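Local coordinates for protein dioxygenase (Pseudomonas brassicacearum, PDB 5V2D) that probably cleaves the central carbon-carbon double bond of lignin-derived stilbenes with molecular oxygen, using an iron held by four histidines, at residues A[304-309]-A[345-350]; A[277-282]-A[317-322]. All blocks are in the same frame, centred on the assembly; numbering follows the deposited sequence.

Contact 1: A[304-309]-A[345-350]. With FE (Fe (III) ion), chain E.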
loop_
_atom_site.group_PDB
_atom_site.type_symbol
_atom_site.label_atom_id
_atom_site.label_comp_id
_atom_site.label_asym_id
_atom_site.label_seq_id
_atom_site.Cartn_x
_atom_site.Cartn_y
_atom_site.Cartn_z
ATOM N N HIS A 304 -8.128 2.089 -0.092
ATOM C CA HIS A 304 -7.735 0.740 -0.488
ATOM C C HIS A 304 -8.910 -0.231 -0.494
ATOM O O HIS A 304 -9.762 -0.193 0.371
ATOM C CB HIS A 304 -6.685 0.226 0.505
ATOM C CG HIS A 304 -5.386 0.889 0.313
ATOM N ND1 HIS A 304 -4.876 1.814 1.190
ATOM C CD2 HIS A 304 -4.437 0.677 -0.619
ATOM C CE1 HIS A 304 -3.694 2.211 0.727
ATOM N NE2 HIS A 304 -3.420 1.537 -0.368
ATOM N N THR A 305 -8.891 -1.146 -1.436
ATOM C CA THR A 305 -9.871 -2.213 -1.494
ATOM C C THR A 305 -9.758 -3.184 -0.348
ATOM O O THR A 305 -8.712 -3.826 -0.166
ATOM C CB THR A 305 -9.689 -2.960 -2.823
ATOM O OG1 THR A 305 -9.804 -2.027 -3.893
ATOM C CG2 THR A 305 -10.715 -4.072 -3.018
ATOM N N LEU A 306 -10.832 -3.353 0.418
ATOM C CA LEU A 306 -10.887 -4.442 1.406
ATOM C C LEU A 306 -11.109 -5.744 0.631
ATOM O O LEU A 306 -10.299 -6.660 0.657
ATOM C CB LEU A 306 -11.930 -4.204 2.453
ATOM C CG LEU A 306 -12.259 -5.421 3.319
ATOM C CD1 LEU A 306 -11.033 -6.006 4.048
ATOM C CD2 LEU A 306 -13.345 -4.995 4.334
ATOM N N ASN A 307 -12.182 -5.795 -0.123
ATOM C CA ASN A 307 -12.506 -6.928 -0.961
ATOM C C ASN A 307 -13.622 -6.515 -1.908
ATOM O O ASN A 307 -14.204 -5.458 -1.772
ATOM C CB ASN A 307 -12.850 -8.215 -0.160
ATOM C CG ASN A 307 -12.747 -9.462 -0.993
ATOM O OD1 ASN A 307 -12.035 -9.520 -2.013
ATOM N ND2 ASN A 307 -13.451 -10.505 -0.541
ATOM N N ALA A 308 -13.913 -7.357 -2.880
ATOM C CA ALA A 308 -14.975 -7.146 -3.865
ATOM C C ALA A 308 -15.487 -8.480 -4.336
ATOM O O ALA A 308 -14.785 -9.470 -4.276
ATOM C CB ALA A 308 -14.409 -6.364 -5.060
ATOM N N PHE A 309 -16.730 -8.509 -4.776
ATOM C CA PHE A 309 -17.277 -9.695 -5.377
ATOM C C PHE A 309 -18.420 -9.284 -6.278
ATOM O O PHE A 309 -18.873 -8.125 -6.252
ATOM C CB PHE A 309 -17.703 -10.698 -4.285
ATOM C CG PHE A 309 -18.779 -10.198 -3.423
ATOM C CD1 PHE A 309 -20.129 -10.454 -3.725
ATOM C CD2 PHE A 309 -18.472 -9.412 -2.309
ATOM C CE1 PHE A 309 -21.144 -9.970 -2.901
ATOM C CE2 PHE A 309 -19.501 -8.888 -1.503
ATOM C CZ PHE A 309 -20.835 -9.170 -1.825
ATOM N N ALA A 345 -14.556 9.953 7.121
ATOM C CA ALA A 345 -14.072 8.744 6.478
ATOM C C ALA A 345 -14.733 7.554 7.209
ATOM O O ALA A 345 -14.924 7.568 8.414
ATOM C CB ALA A 345 -12.552 8.663 6.556
ATOM N N CYS A 346 -15.053 6.528 6.463
ATOM C CA CYS A 346 -15.465 5.260 7.024
ATOM C C CYS A 346 -15.337 4.189 5.920
ATOM O O CYS A 346 -15.108 4.532 4.760
ATOM C CB CYS A 346 -16.956 5.403 7.558
ATOM S SG CYS A 346 -18.133 5.641 6.195
ATOM N N LEU A 347 -15.436 2.927 6.305
ATOM C CA LEU A 347 -15.531 1.821 5.369
ATOM C C LEU A 347 -16.890 1.871 4.672
ATOM O O LEU A 347 -17.927 2.002 5.336
ATOM C CB LEU A 347 -15.340 0.459 6.082
ATOM C CG LEU A 347 -15.136 -0.727 5.130
ATOM C CD1 LEU A 347 -13.773 -0.727 4.432
ATOM C CD2 LEU A 347 -15.333 -1.992 5.907
ATOM N N MET A 348 -16.889 1.765 3.347
ATOM C CA MET A 348 -18.099 1.792 2.534
ATOM C C MET A 348 -18.188 0.676 1.536
ATOM O O MET A 348 -17.178 0.075 1.137
ATOM C CB MET A 348 -18.156 3.117 1.770
ATOM C CG MET A 348 -17.920 4.277 2.670
ATOM S SD MET A 348 -18.858 5.760 2.511
ATOM C CE MET A 348 -20.333 5.123 3.071
ATOM N N ARG A 349 -19.421 0.390 1.110
ATOM C CA ARG A 349 -19.679 -0.566 0.056
ATOM C C ARG A 349 -20.229 0.220 -1.119
ATOM O O ARG A 349 -21.247 0.916 -0.984
ATOM C CB ARG A 349 -20.677 -1.616 0.445
ATOM C CG ARG A 349 -21.075 -2.548 -0.710
ATOM C CD ARG A 349 -21.747 -3.840 -0.215
ATOM N NE ARG A 349 -20.726 -4.689 0.411
ATOM C CZ ARG A 349 -20.926 -5.860 0.979
ATOM N NH1 ARG A 349 -22.170 -6.402 0.923
ATOM N NH2 ARG A 349 -19.887 -6.527 1.486
ATOM N N TRP A 350 -19.591 0.066 -2.267
ATOM C CA TRP A 350 -20.143 0.549 -3.539
ATOM C C TRP A 350 -20.836 -0.619 -4.247
ATOM O O TRP A 350 -20.334 -1.749 -4.243
ATOM C CB TRP A 350 -19.017 1.010 -4.439
ATOM C CG TRP A 350 -18.206 2.109 -3.922
ATOM C CD1 TRP A 350 -17.052 1.989 -3.262
ATOM C CD2 TRP A 350 -18.393 3.499 -4.172
ATOM N NE1 TRP A 350 -16.523 3.236 -3.002
ATOM C CE2 TRP A 350 -17.311 4.176 -3.588
ATOM C CE3 TRP A 350 -19.386 4.250 -4.816
ATOM C CZ2 TRP A 350 -17.199 5.551 -3.578
ATOM C CZ3 TRP A 350 -19.270 5.646 -4.790
ATOM C CH2 TRP A 350 -18.197 6.268 -4.204
HETATM FE FE FE E . -1.575 1.328 -1.325
HETATM O O HOH W 1 -0.509 2.845 -0.419
#
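L306 and L347 both swing CG anti to the backbone N (chi1 167° and -168°), and from strands that are not direct neighbours their side chains cross at about a right angle, with CD2 of L306 touching CD2 of L347 at 3.9 Å. The second meeting is between F309 and R349. F309 holds its ring between its own N and carbonyl carbon, while R349 leaves its strand extended and bends at chi3, which carries the guanidinium across to the phenyl edge. NH2 of R349 lies 3.8 Å from CE2 of F309, near the ring plane, and NH1 is 4.1 Å from CZ of F309. The two planes stand 82° apart, so the rim of the phenyl ring points at one face of the guanidinium. Contact falls near the rim of that face, and the cation does not sit over the pi face of the phenyl; the charge of R349 is answered instead by D318.

At the start of 304-309, NE2 of H304 binds the iron at 2.1 Å, alongside H188, H239, H495 and a water also 2.1 Å from the metal. Its other ring nitrogen, ND1, hydrogen-bonds to E372, a second-shell carboxylate that helps fix the rotation of the imidazole and probably makes it a stronger donor to the metal.

Strand 314-322 runs between the two segments in an antiparallel sheet, one blade of the carotenoid-oxygenase propeller, and P374 of strand 371-375 in the next blade packs against both H304 and L306.

Contact 2: A[277-282]-A[317-322]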
loop_
_atom_site.group_PDB
_atom_site.type_symbol
_atom_site.label_atom_id
_atom_site.label_comp_id
_atom_site.label_asym_id
_atom_site.label_seq_id
_atom_site.Cartn_x
_atom_site.Cartn_y
_atom_site.Cartn_z
ATOM N N GLN A 277 -15.800 11.139 -8.347
ATOM C CA GLN A 277 -15.162 9.830 -8.245
ATOM C C GLN A 277 -15.671 9.057 -9.447
ATOM O O GLN A 277 -16.864 9.096 -9.762
ATOM C CB GLN A 277 -15.532 9.172 -6.919
ATOM C CG GLN A 277 -14.815 9.780 -5.722
ATOM C CD GLN A 277 -15.354 9.242 -4.426
ATOM O OE1 GLN A 277 -14.840 8.276 -3.892
ATOM N NE2 GLN A 277 -16.436 9.805 -3.956
ATOM N N LEU A 278 -14.788 8.410 -10.165
ATOM C CA LEU A 278 -15.197 7.674 -11.368
ATOM C C LEU A 278 -14.747 6.198 -11.206
ATOM O O LEU A 278 -13.713 5.918 -10.601
ATOM C CB LEU A 278 -14.542 8.361 -12.519
ATOM C CG LEU A 278 -15.052 8.231 -13.895
ATOM C CD1 LEU A 278 -16.520 8.580 -14.060
ATOM C CD2 LEU A 278 -14.212 9.074 -14.854
ATOM N N PHE A 279 -15.525 5.266 -11.749
ATOM C CA PHE A 279 -15.200 3.842 -11.721
ATOM C C PHE A 279 -15.408 3.249 -13.106
ATOM O O PHE A 279 -16.522 3.408 -13.687
ATOM C CB PHE A 279 -16.120 3.129 -10.741
ATOM C CG PHE A 279 -16.029 3.664 -9.336
ATOM C CD1 PHE A 279 -16.788 4.764 -8.928
ATOM C CD2 PHE A 279 -15.144 3.085 -8.431
ATOM C CE1 PHE A 279 -16.722 5.252 -7.663
ATOM C CE2 PHE A 279 -15.074 3.551 -7.133
ATOM C CZ PHE A 279 -15.862 4.614 -6.730
ATOM N N ALA A 280 -14.398 2.568 -13.631
ATOM C CA ALA A 280 -14.552 1.754 -14.827
ATOM C C ALA A 280 -14.771 0.301 -14.425
ATOM O O ALA A 280 -14.028 -0.245 -13.636
ATOM C CB ALA A 280 -13.315 1.856 -15.672
ATOM N N VAL A 281 -15.800 -0.342 -14.957
ATOM C CA VAL A 281 -16.129 -1.713 -14.617
ATOM C C VAL A 281 -16.146 -2.485 -15.912
ATOM O O VAL A 281 -16.763 -2.053 -16.883
ATOM C CB VAL A 281 -17.522 -1.801 -13.979
ATOM C CG1 VAL A 281 -17.875 -3.237 -13.706
ATOM C CG2 VAL A 281 -17.668 -0.948 -12.749
ATOM N N VAL A 282 -15.350 -3.530 -15.985
ATOM C CA VAL A 282 -15.217 -4.271 -17.193
ATOM C C VAL A 282 -15.175 -5.764 -16.929
ATOM O O VAL A 282 -14.598 -6.185 -15.929
ATOM C CB VAL A 282 -13.965 -3.795 -17.959
ATOM C CG1 VAL A 282 -12.659 -4.058 -17.232
ATOM C CG2 VAL A 282 -13.940 -4.432 -19.326
ATOM N N VAL A 317 -17.953 -3.445 -4.157
ATOM C CA VAL A 317 -16.577 -3.128 -3.768
ATOM C C VAL A 317 -16.578 -2.459 -2.407
ATOM O O VAL A 317 -17.209 -1.413 -2.231
ATOM C CB VAL A 317 -15.941 -2.181 -4.786
ATOM C CG1 VAL A 317 -14.495 -1.924 -4.445
ATOM C CG2 VAL A 317 -15.954 -2.839 -6.172
ATOM N N ASP A 318 -15.828 -2.997 -1.475
ATOM C CA ASP A 318 -15.677 -2.463 -0.121
ATOM C C ASP A 318 -14.348 -1.758 0.053
ATOM O O ASP A 318 -13.288 -2.315 -0.296
ATOM C CB ASP A 318 -15.828 -3.576 0.916
ATOM C CG ASP A 318 -17.215 -4.268 0.853
ATOM O OD1 ASP A 318 -17.372 -5.470 1.297
ATOM O OD2 ASP A 318 -18.147 -3.612 0.346
ATOM N N MET A 319 -14.395 -0.529 0.551
ATOM C CA MET A 319 -13.210 0.276 0.725
ATOM C C MET A 319 -13.497 1.475 1.658
ATOM O O MET A 319 -14.594 1.961 1.680
ATOM C CB MET A 319 -12.758 0.868 -0.628
ATOM C CG MET A 319 -13.778 1.749 -1.266
ATOM S SD MET A 319 -13.200 2.757 -2.680
ATOM C CE MET A 319 -13.145 1.489 -3.894
ATOM N N PRO A 320 -12.462 2.006 2.315
ATOM C CA PRO A 320 -12.587 3.341 2.936
ATOM C C PRO A 320 -12.851 4.353 1.843
ATOM O O PRO A 320 -12.348 4.198 0.695
ATOM C CB PRO A 320 -11.234 3.565 3.602
ATOM C CG PRO A 320 -10.599 2.224 3.649
ATOM C CD PRO A 320 -11.122 1.445 2.471
ATOM N N VAL A 321 -13.677 5.340 2.185
ATOM C CA VAL A 321 -13.930 6.492 1.364
ATOM C C VAL A 321 -13.796 7.725 2.276
ATOM O O VAL A 321 -14.363 7.735 3.409
ATOM C CB VAL A 321 -15.295 6.430 0.747
ATOM C CG1 VAL A 321 -15.544 7.674 -0.145
ATOM C CG2 VAL A 321 -15.446 5.199 -0.135
ATOM N N THR A 322 -13.021 8.706 1.834
ATOM C CA THR A 322 -12.780 9.884 2.642
ATOM C C THR A 322 -13.384 11.080 1.942
ATOM O O THR A 322 -13.239 11.242 0.734
ATOM C CB THR A 322 -11.282 10.121 2.815
ATOM O OG1 THR A 322 -10.758 8.969 3.427
ATOM C CG2 THR A 322 -10.973 11.353 3.681
#
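Apolar contact comes first: the methyl CE of M319 meets CE2 of F279 at 4.3 Å. It arrives at the rim of the phenyl ring, close to the ring plane, so this is a loose edge contact and the sulfur does not lie over the face. M319 gets there by setting CG between its own N and carbonyl carbon (chi1 60°), then running on extended before it turns at the sulfur. The rings of W350 and F352, on strand 345-353, also meet F279, at about 55° and 50°, and W350 touches Q277, M319 and V321 as well.

A polar group against an apolar one makes the second contact. OE1 of Q277 lies 3.9 Å from CG1 of V321, the methyl that stands anti to the valine's backbone N, and the two side chains cross at a slant. The other end of the same amide is tied down, since NE2 of Q277 hydrogen-bonds to the carbonyl O of P297 on strand 292-298. Q302 of strand 301-311 touches Q277, F279 and M319.

No hydrogen bond joins 277-282 to 317-322, and the nearest CA atoms, those of Q277 and V321, are 10.2 Å apart. Two sheets of the propeller therefore meet here through side chains. One bond to P297 orients the Q277 amide, while its OE1, buried against a methyl, has no polar partner in the model, which probably carries some energetic cost.

How the contacts relate
Contacts 1 and 2 have centres 8 Å apart, and both reach the sheet that holds 304-309, 317-322 and 345-350. Strand 314-322, which carries the second segment of contact 2, is flanked by strands 301-311 and 345-353 of contact 1; along the chain the order is 277-282, 304-309, 317-322, 345-350, so the segments alternate. D318 ties the middle strand to both sides: its OD1 makes a salt bridge with NH2 of R349 at 2.7 Å, and its carbonyl O is 2.8 Å from N of L306, probably a hydrogen bond. Contact 1 thus bridges the first and third strands of one propeller blade and reaches the iron through H304, while contact 2 joins that blade to the preceding one.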